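Local coordinates for protein putative ABC transporter subunit, substrate-binding component (Rhodopseudomonas palustris, PDB 4EVQ) that binds 4-hydroxybenzoate and probably delivers it, and perhaps related benzoate derivatives, to an ABC transporter as its solute-binding component, at residues 153-158 / 203-208; 197-202 / 229-234. All blocks are in the same frame, centred on the assembly; numbering follows the deposited sequence. Where two conformers were deposited one is given.

Contact 1 (153-158 / 203-208)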
ATOM      1  N   LYS A 153       7.704 -23.085  10.796  1.00 14.94           N
ATOM      2  CA  LYS A 153       9.060 -22.699  11.177  1.00 15.00           C
ATOM      3  C   LYS A 153       9.583 -21.652  10.183  1.00 13.33           C
ATOM      4  O   LYS A 153      10.119 -21.993   9.143  1.00 14.98           O
ATOM      5  CB  LYS A 153       9.969 -23.923  11.162  1.00 15.02           C
ATOM      6  CG  LYS A 153      11.406 -23.661  11.603  1.00 16.62           C
ATOM      7  CD  LYS A 153      12.287 -24.919  11.419  1.00 16.89           C
ATOM      8  CE  LYS A 153      13.718 -24.670  11.783  1.00 19.43           C
ATOM      9  NZ  LYS A 153      14.624 -25.859  11.482  1.00 19.93           N
ATOM     10  N   ALA A 154       9.414 -20.367  10.530  1.00 11.99           N
ATOM     11  CA  ALA A 154       9.670 -19.305   9.589  1.00 11.73           C
ATOM     12  C   ALA A 154      10.936 -18.538   9.890  1.00 11.13           C
ATOM     13  O   ALA A 154      11.353 -18.413  11.051  1.00 12.21           O
ATOM     14  CB  ALA A 154       8.507 -18.292   9.627  1.00 12.67           C
ATOM     15  N   VAL A 155      11.547 -18.022   8.838  1.00 10.54           N
ATOM     16  CA  VAL A 155      12.501 -16.922   8.966  1.00  9.93           C
ATOM     17  C   VAL A 155      11.897 -15.714   8.247  1.00  9.15           C
ATOM     18  O   VAL A 155      11.289 -15.870   7.188  1.00  9.75           O
ATOM     19  CB  VAL A 155      13.854 -17.265   8.306  1.00 10.50           C
ATOM     20  CG1 VAL A 155      14.785 -16.037   8.211  1.00 11.47           C
ATOM     21  CG2 VAL A 155      14.536 -18.381   9.047  1.00 11.30           C
ATOM     22  N   THR A 156      12.041 -14.518   8.832  1.00  8.59           N
ATOM     23  CA  THR A 156      11.584 -13.298   8.176  1.00  7.71           C
ATOM     24  C   THR A 156      12.776 -12.502   7.642  1.00  8.70           C
ATOM     25  O   THR A 156      13.894 -12.586   8.207  1.00  9.03           O
ATOM     26  CB  THR A 156      10.759 -12.387   9.082  1.00  8.82           C
ATOM     27  OG1 THR A 156      11.601 -11.811  10.056  1.00  9.83           O
ATOM     28  CG2 THR A 156       9.629 -13.134   9.741  1.00  9.73           C
ATOM     29  N   VAL A 157      12.575 -11.802   6.537  1.00  7.82           N
ATOM     30  CA  VAL A 157      13.615 -10.938   6.015  1.00  7.86           C
ATOM     31  C   VAL A 157      12.948  -9.683   5.425  1.00  6.60           C
ATOM     32  O   VAL A 157      11.992  -9.781   4.637  1.00  7.63           O
ATOM     33  CB  VAL A 157      14.508 -11.690   5.012  1.00 10.01           C
ATOM     34  CG1 VAL A 157      13.739 -12.229   3.871  1.00 11.82           C
ATOM     35  CG2 VAL A 157      15.652 -10.822   4.559  1.00  9.87           C
ATOM     36  N   THR A 158      13.489  -8.533   5.767  1.00  6.73           N
ATOM     37  CA  THR A 158      12.901  -7.276   5.303  1.00  6.96           C
ATOM     38  C   THR A 158      13.904  -6.163   5.495  1.00  6.43           C
ATOM     39  O   THR A 158      15.007  -6.381   5.986  1.00  7.84           O
ATOM     40  CB  THR A 158      11.551  -6.957   5.994  1.00  7.97           C
ATOM     41  OG1 THR A 158      10.920  -5.867   5.314  1.00  7.86           O
ATOM     42  CG2 THR A 158      11.742  -6.583   7.431  1.00  8.72           C
ATOM     43  N   ALA A 203      19.391 -20.499   4.551  1.00 12.30           N
ATOM     44  CA  ALA A 203      19.685 -21.927   4.313  1.00 12.73           C
ATOM     45  C   ALA A 203      20.148 -22.620   5.594  1.00 13.83           C
ATOM     46  O   ALA A 203      19.719 -23.735   5.923  1.00 15.66           O
ATOM     47  CB  ALA A 203      20.709 -22.069   3.196  1.00 14.05           C
ATOM     48  N   SER A 204      21.024 -21.966   6.329  1.00 13.38           N
ATOM     49  CA  SER A 204      21.619 -22.583   7.513  1.00 13.45           C
ATOM     50  C   SER A 204      20.584 -22.837   8.587  1.00 13.37           C
ATOM     51  O   SER A 204      20.753 -23.751   9.395  1.00 15.59           O
ATOM     52  CB  SER A 204      22.743 -21.718   8.083  1.00 14.30           C
ATOM     53  OG  SER A 204      22.255 -20.599   8.809  1.00 15.45           O
ATOM     54  N   LEU A 205      19.530 -22.022   8.631  1.00 12.97           N
ATOM     55  CA  LEU A 205      18.508 -22.125   9.667  1.00 12.98           C
ATOM     56  C   LEU A 205      17.445 -23.176   9.371  1.00 13.36           C
ATOM     57  O   LEU A 205      16.649 -23.503  10.248  1.00 13.98           O
ATOM     58  CB  LEU A 205      17.807 -20.758   9.852  1.00 11.86           C
ATOM     59  CG  LEU A 205      18.721 -19.701  10.497  1.00 12.69           C
ATOM     60  CD1 LEU A 205      18.190 -18.299  10.237  1.00 14.93           C
ATOM     61  CD2 LEU A 205      18.878 -19.931  12.009  1.00 14.72           C
ATOM     62  N   LYS A 206      17.402 -23.639   8.126  1.00 13.39           N
ATOM     63  CA  LYS A 206      16.496 -24.705   7.686  1.00 14.55           C
ATOM     64  C   LYS A 206      15.026 -24.477   8.088  1.00 14.11           C
ATOM     65  O   LYS A 206      14.347 -25.381   8.609  1.00 14.72           O
ATOM     66  CB  LYS A 206      16.970 -26.081   8.205  1.00 16.85           C
ATOM     67  CG  LYS A 206      18.341 -26.434   7.708  1.00 18.60           C
ATOM     68  CD  LYS A 206      18.827 -27.786   8.282  1.00 21.12           C
ATOM     69  CE  LYS A 206      20.295 -28.061   7.919  1.00 24.46           C
ATOM     70  NZ  LYS A 206      20.694 -29.399   8.372  1.00 27.29           N
ATOM     71  N   PRO A 207      14.499 -23.276   7.798  1.00 12.48           N
ATOM     72  CA  PRO A 207      13.072 -23.076   8.022  1.00 12.98           C
ATOM     73  C   PRO A 207      12.212 -23.827   6.999  1.00 13.90           C
ATOM     74  O   PRO A 207      12.728 -24.282   5.972  1.00 14.85           O
ATOM     75  CB  PRO A 207      12.928 -21.552   7.836  1.00 11.79           C
ATOM     76  CG  PRO A 207      13.912 -21.237   6.759  1.00 12.93           C
ATOM     77  CD  PRO A 207      15.117 -22.114   7.121  1.00 12.32           C
ATOM     78  N   ASP A 208      10.915 -23.941   7.267  1.00 13.23           N
ATOM     79  CA  ASP A 208      10.011 -24.465   6.263  1.00 13.86           C
ATOM     80  C   ASP A 208       9.330 -23.403   5.405  1.00 13.21           C
ATOM     81  O   ASP A 208       8.601 -23.722   4.469  1.00 14.49           O
ATOM     82  CB  ASP A 208       8.983 -25.444   6.853  1.00 16.31           C
ATOM     83  CG  ASP A 208       7.983 -24.819   7.809  1.00 16.66           C
ATOM     84  OD1 ASP A 208       7.906 -23.584   7.961  1.00 16.89           O
ATOM     85  OD2 ASP A 208       7.190 -25.565   8.432  1.00 19.35           O
TER
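Lys153 and Asp208 hold the start of strand 153-159 against the turn that leads from helix 196-205 into strand 209-213, a helix-to-strand connection of the Rossmann-like lobe found in periplasmic binding proteins. Both backbone polar groups of Lys153 are used. Lys153 O accepts from Asp208 N at 2.8 Å, while Lys153 N donates to Asp208 OD1 at 2.9 Å with an N-H...O angle of 149°. That N-H meets the carboxylate from above its plane, 44° out of it. The other oxygen, OD2, accepts from the backbone N of Lys152, so the carboxylate takes two successive amides of the incoming chain.

The side chain of Lys153 starts with CG anti to the backbone N (chi1 -177°) and stays extended, running past Pro207 CA to the helix end. There Lys153 NZ donates to Lys206 O at 2.9 Å from above the carbonyl plane, and weakly to Leu205 O at 3.3 Å. Lys206, with a positive phi, turns the chain off the helix, and one ammonium serves two consecutive carbonyls. With a methionine in its place, the carbonyls of Lys206 and Leu205 would probably lose the side-chain tie between turn and strand. Deeper in, a single methyl of Val155 makes the apolar part of the contact: Val155 CG2 lies 3.7 Å from Pro207 CG and 3.8 Å from Leu205 CD1.

Contact 2 (197-202 / 229-234); sequences SALAEI and ANLGIP
Leu199 and Ile202, about one helical turn apart on helix 196-205, face the loop that joins helix 217-228 to strand 235-238 in the alpha/beta lobe of this periplasmic binding protein. The loop offers Ala229, Leu231 and Ile233, and the contact between the two segments is apolar packing, with side chain-to-side chain distances of 4.0 to 4.3 Å.

Leu231 is the central piece, because its two methyls do different jobs. Leu231 CD1 reaches Leu199 CD2 at 4.2 Å and Ile202 CG2 at 4.3 Å, so it bridges the two helical side chains. Leu231 CD2 instead lies 3.9 Å from the backbone O of Leu199, bringing a methyl up to the helix backbone itself. The Leu199 and Leu231 side chains cross at about a right angle, and they meet through methyl ends rather than lying alongside. The other branch of Leu199 is also engaged: Leu199 CD1 stands 4.3 Å from Ala229 CB. Ala229 is the residue before Asn230, whose positive phi turns the chain away from the path of helix 217-228.

Ile202 contributes its short branch. CG2 is anti to the backbone N while CG1 is anti to the carbonyl carbon (chi1 -76°), and this setting presents CG2 to Leu231 and Ile233. Ile233 answers with its long branch, and the two isoleucines approach at a slant.

The packing continues beyond the two segments. Tyr226 of helix 217-228 touches both Leu199 and Leu231, and its OH is hydrogen-bonded to Ile233 O. Val210 of strand 209-213 meets both Ile202 and Ile233, linking their pairing to the sheet. The closest pair of side chains between the segments is these two isoleucines, at 4.0 Å from Ile202 CG2 to Ile233 CD1.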
ATOM      1  N   SER A 197      24.068 -12.876   1.658  1.00  9.69           N
ATOM      2  CA  SER A 197      24.380 -13.345   2.989  1.00  9.84           C
ATOM      3  C   SER A 197      23.108 -13.701   3.784  1.00  8.91           C
ATOM      4  O   SER A 197      23.122 -14.632   4.580  1.00 10.27           O
ATOM      5  CB  SER A 197      25.304 -12.383   3.727  1.00 11.52           C
ATOM      6  OG  SER A 197      24.686 -11.131   3.908  1.00 12.31           O
ATOM      7  N   ALA A 198      22.023 -12.948   3.586  1.00  9.07           N
ATOM      8  CA  ALA A 198      20.778 -13.314   4.223  1.00  8.78           C
ATOM      9  C   ALA A 198      20.258 -14.652   3.728  1.00  9.95           C
ATOM     10  O   ALA A 198      19.745 -15.436   4.499  1.00 10.56           O
ATOM     11  CB  ALA A 198      19.726 -12.223   3.981  1.00 11.12           C
ATOM     12  N   LEU A 199      20.410 -14.920   2.433  1.00 10.00           N
ATOM     13  CA  LEU A 199      20.016 -16.192   1.864  1.00 11.60           C
ATOM     14  C   LEU A 199      20.857 -17.358   2.399  1.00 11.47           C
ATOM     15  O   LEU A 199      20.305 -18.417   2.691  1.00 12.52           O
ATOM     16  CB  LEU A 199      20.068 -16.128   0.355  1.00 11.63           C
ATOM     17  CG  LEU A 199      19.079 -15.111  -0.254  1.00 12.07           C
ATOM     18  CD1 LEU A 199      19.356 -14.934  -1.732  1.00 13.55           C
ATOM     19  CD2 LEU A 199      17.651 -15.444  -0.023  1.00 13.96           C
ATOM     20  N   ALA A 200      22.156 -17.135   2.602  1.00 10.37           N
ATOM     21  CA  ALA A 200      22.996 -18.174   3.201  1.00 10.87           C
ATOM     22  C   ALA A 200      22.587 -18.435   4.639  1.00 10.80           C
ATOM     23  O   ALA A 200      22.544 -19.573   5.087  1.00 12.48           O
ATOM     24  CB  ALA A 200      24.457 -17.754   3.141  1.00 12.30           C
ATOM     25  N   GLU A 201      22.219 -17.385   5.365  1.00 11.23           N
ATOM     26  CA  GLU A 201      21.742 -17.562   6.727  1.00 10.41           C
ATOM     27  C   GLU A 201      20.431 -18.317   6.757  1.00 11.66           C
ATOM     28  O   GLU A 201      20.251 -19.231   7.545  1.00 12.06           O
ATOM     29  CB  GLU A 201      21.614 -16.212   7.466  1.00 11.23           C
ATOM     30  CG  GLU A 201      21.331 -16.400   8.946  1.00 12.29           C
ATOM     31  CD  GLU A 201      21.171 -15.130   9.730  1.00 12.64           C
ATOM     32  OE1 GLU A 201      21.419 -14.038   9.186  1.00 14.63           O
ATOM     33  OE2 GLU A 201      20.829 -15.242  10.935  1.00 14.84           O
ATOM     34  N   ILE A 202      19.499 -17.946   5.890  1.00 11.11           N
ATOM     35  CA  ILE A 202      18.255 -18.695   5.752  1.00 11.71           C
ATOM     36  C   ILE A 202      18.514 -20.172   5.505  1.00 12.14           C
ATOM     37  O   ILE A 202      17.928 -21.008   6.179  1.00 13.10           O
ATOM     38  CB  ILE A 202      17.423 -18.115   4.610  1.00 12.06           C
ATOM     39  CG1 ILE A 202      16.772 -16.799   5.082  1.00 12.98           C
ATOM     40  CG2 ILE A 202      16.302 -19.109   4.170  1.00 13.74           C
ATOM     41  CD1 ILE A 202      16.265 -15.928   3.956  1.00 13.74           C
ATOM     42  N   ALA A 229      19.420 -19.080  -5.349  1.00 15.07           N
ATOM     43  CA  ALA A 229      19.983 -19.787  -4.214  1.00 14.72           C
ATOM     44  C   ALA A 229      19.508 -21.228  -4.088  1.00 16.00           C
ATOM     45  O   ALA A 229      20.066 -21.988  -3.281  1.00 17.23           O
ATOM     46  CB  ALA A 229      19.734 -19.012  -2.924  1.00 14.82           C
ATOM     47  N   ASN A 230      18.482 -21.619  -4.835  0.52 16.27           N
ATOM     48  CA  ASN A 230      18.078 -23.031  -4.864  0.52 17.30           C
ATOM     49  C   ASN A 230      17.814 -23.602  -3.463  0.52 16.50           C
ATOM     50  O   ASN A 230      18.345 -24.666  -3.083  0.52 17.76           O
ATOM     51  CB  ASN A 230      19.156 -23.856  -5.571  0.52 20.05           C
ATOM     52  CG  ASN A 230      19.296 -23.487  -7.027  0.52 22.85           C
ATOM     53  OD1 ASN A 230      18.306 -23.282  -7.726  0.52 23.54           O
ATOM     54  ND2 ASN A 230      20.534 -23.416  -7.501  0.52 24.89           N
ATOM     55  N   LEU A 231      16.983 -22.899  -2.701  1.00 15.45           N
ATOM     56  CA  LEU A 231      16.840 -23.148  -1.281  1.00 14.43           C
ATOM     57  C   LEU A 231      15.903 -24.310  -0.976  1.00 15.25           C
ATOM     58  O   LEU A 231      16.004 -24.901   0.098  1.00 17.03           O
ATOM     59  CB  LEU A 231      16.298 -21.880  -0.599  1.00 14.32           C
ATOM     60  CG  LEU A 231      17.262 -20.712  -0.537  1.00 15.29           C
ATOM     61  CD1 LEU A 231      16.471 -19.471  -0.090  1.00 16.22           C
ATOM     62  CD2 LEU A 231      18.408 -20.982   0.402  1.00 16.50           C
ATOM     63  N   GLY A 232      14.997 -24.630  -1.904  1.00 14.54           N
ATOM     64  CA  GLY A 232      13.965 -25.619  -1.635  1.00 16.13           C
ATOM     65  C   GLY A 232      13.058 -25.253  -0.468  1.00 16.23           C
ATOM     66  O   GLY A 232      12.548 -26.097   0.272  1.00 19.90           O
ATOM     67  N   ILE A 233      12.861 -23.945  -0.278  1.00 14.78           N
ATOM     68  CA  ILE A 233      12.030 -23.420   0.807  1.00 13.21           C
ATOM     69  C   ILE A 233      11.009 -22.410   0.208  1.00 13.20           C
ATOM     70  O   ILE A 233      11.393 -21.513  -0.539  1.00 13.32           O
ATOM     71  CB  ILE A 233      12.896 -22.649   1.869  1.00 13.43           C
ATOM     72  CG1 ILE A 233      13.901 -23.579   2.530  1.00 14.36           C
ATOM     73  CG2 ILE A 233      12.003 -21.992   2.939  1.00 13.36           C
ATOM     74  CD1 ILE A 233      15.063 -22.815   3.233  1.00 16.82           C
ATOM     75  N   PRO A 234       9.734 -22.566   0.506  1.00 13.03           N
ATOM     76  CA  PRO A 234       8.748 -21.662  -0.121  1.00 13.63           C
ATOM     77  C   PRO A 234       8.812 -20.259   0.439  1.00 10.95           C
ATOM     78  O   PRO A 234       8.937 -20.025   1.623  1.00 11.71           O
ATOM     79  CB  PRO A 234       7.420 -22.277   0.238  1.00 14.83           C
ATOM     80  CG  PRO A 234       7.657 -23.093   1.430  1.00 16.01           C
ATOM     81  CD  PRO A 234       9.079 -23.606   1.321  1.00 14.83           C
TER

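In the fold
The centres of contacts 1 and 2 lie about 8 Å apart, and both use helix 196-205: contact 2 uses Leu199 and Ile202 on its flank, contact 1 its C-terminal end and the following turn. Along the chain the segments alternate, in the order 153-158, 197-202, 203-208, 229-234. The two contacts touch directly, Pro207 CD lying 3.2 Å from Ile202 O and Ala203 CB 3.8 Å from Leu231 CD2. Strands 153-159, 209-213 and 235-238 are parallel neighbours in the seven-stranded mixed sheet, so together the contacts join beta-alpha units adjacent in the sheet at one end of this lobe. Their centres lie 25 and 27 Å from the chain centre, consistent with structural packing at the lobe's periphery.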